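Local coordinates for protein lipase (Streptomyces rimosus, PDB 5MAL) that hydrolyses triacylglycerols and other esters, preferring medium-length acyl chains, as a secreted serine esterase of the GDSL family, at residues K63-T66 and P67-S70. Numbering follows the deposited sequence.
Sequences KQLT and PVNS
With CG of Leu65 anti to its own carbonyl carbon (chi1 -64°) and CG2 of Val68 likewise set beside its backbone N, a terminal methyl of each side chain is brought together at a type I beta turn, Leu65 to Val68, that follows helix 57-64 and leads the chain toward strand 74-78 of the SGNH hydrolase fold. The side chains cross obliquely, with Leu65 CD2 4.1 Å from Val68 CG2. Both residues are buried between Arg130 of helix 98-130 and strand 3-8, where Leu65 packs on Leu7 and Val68 on Val5. The turn is closed by the amide of Val68, whose N lies 2.8 Å from Leu65 O; the N-H points well at the oxygen (157°) but approaches from above the carbonyl plane. Pro67 fills the third position of the turn, its CD 3.4 Å from Gln64 O and its ring touching Val5 and Thr50. Replacing Pro67 by an alanine would probably lose those ring contacts and free the phi torsion that the ring restrains. Gln64 O is itself hydrogen-bonded to Thr50 OG1, while Gln64 OE1 accepts a hydrogen bond from Gly8 N, and the Gln64 side chain lies about 9 Å from that of Ser10, the nucleophile. One water sits within hydrogen-bonding reach of Leu65 O and Val68 O, and a second links Thr66 O, 2.5 Å away, to Asn69 ND2, at 2.6 Å.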
loop_
_atom_site.group_PDB
_atom_site.type_symbol
_atom_site.label_atom_id
_atom_site.label_comp_id
_atom_site.label_asym_id
_atom_site.label_seq_id
_atom_site.Cartn_x
_atom_site.Cartn_y
_atom_site.Cartn_z
ATOM N N LYS A 63 13.866 0.876 10.078
ATOM C CA LYS A 63 14.412 -0.282 9.388
ATOM C C LYS A 63 14.591 -0.089 7.886
ATOM O O LYS A 63 15.315 -0.864 7.262
ATOM C CB LYS A 63 13.520 -1.516 9.617
ATOM C CG LYS A 63 13.565 -2.112 11.036
ATOM C CD LYS A 63 12.814 -3.446 11.110
ATOM C CE LYS A 63 11.348 -3.284 10.716
ATOM N NZ LYS A 63 10.383 -3.853 11.709
ATOM N N GLN A 64 13.921 0.907 7.304
ATOM C CA GLN A 64 13.782 0.947 5.837
ATOM C C GLN A 64 14.503 2.070 5.097
ATOM O O GLN A 64 14.716 1.976 3.886
ATOM C CB GLN A 64 12.305 1.031 5.459
ATOM C CG GLN A 64 11.449 -0.112 5.991
ATOM C CD GLN A 64 10.094 -0.126 5.324
ATOM O OE1 GLN A 64 9.869 0.618 4.367
ATOM N NE2 GLN A 64 9.188 -0.973 5.811
ATOM N N LEU A 65 14.853 3.144 5.792
ATOM C CA LEU A 65 15.408 4.293 5.082
ATOM C C LEU A 65 16.914 4.190 4.855
ATOM O O LEU A 65 17.506 5.063 4.220
ATOM C CB LEU A 65 15.085 5.580 5.829
ATOM C CG LEU A 65 13.599 5.927 5.925
ATOM C CD1 LEU A 65 13.406 7.114 6.834
ATOM C CD2 LEU A 65 13.001 6.203 4.546
ATOM N N THR A 66 17.530 3.122 5.351
ATOM C CA THR A 66 18.983 2.974 5.274
ATOM C C THR A 66 19.600 3.261 3.884
ATOM O O THR A 66 20.582 4.005 3.795
ATOM C CB THR A 66 19.409 1.573 5.754
ATOM O OG1 THR A 66 19.005 1.411 7.120
ATOM C CG2 THR A 66 20.909 1.387 5.645
ATOM N N PRO A 67 19.017 2.717 2.797
ATOM C CA PRO A 67 19.626 2.986 1.487
ATOM C C PRO A 67 19.161 4.277 0.815
ATOM O O PRO A 67 19.509 4.527 -0.346
ATOM C CB PRO A 67 19.190 1.772 0.657
ATOM C CG PRO A 67 17.851 1.428 1.213
ATOM C CD PRO A 67 17.902 1.753 2.694
ATOM N N VAL A 68 18.369 5.077 1.518
ATOM C CA VAL A 68 17.898 6.337 0.966
ATOM C C VAL A 68 18.950 7.398 1.233
ATOM O O VAL A 68 19.246 7.697 2.380
ATOM C CB VAL A 68 16.562 6.767 1.584
ATOM C CG1 VAL A 68 16.136 8.113 1.043
ATOM C CG2 VAL A 68 15.506 5.703 1.307
ATOM N N ASN A 69 19.525 7.961 0.182
ATOM C CA ASN A 69 20.597 8.929 0.364
ATOM C C ASN A 69 20.691 9.846 -0.849
ATOM O O ASN A 69 19.812 9.831 -1.714
ATOM C CB ASN A 69 21.920 8.206 0.630
ATOM C CG ASN A 69 22.261 7.206 -0.448
ATOM O OD1 ASN A 69 22.196 7.510 -1.639
ATOM N ND2 ASN A 69 22.599 5.994 -0.038
ATOM N N SER A 70 21.740 10.661 -0.917
ATOM C CA SER A 70 21.796 11.662 -1.975
ATOM C C SER A 70 21.846 11.022 -3.362
ATOM O O SER A 70 21.448 11.636 -4.349
ATOM C CB SER A 70 22.987 12.602 -1.773
ATOM O OG SER A 70 24.172 11.871 -1.556
HETATM O O HOH W 1 19.874 6.778 4.678
HETATM O O HOH W 2 22.331 4.825 2.230
#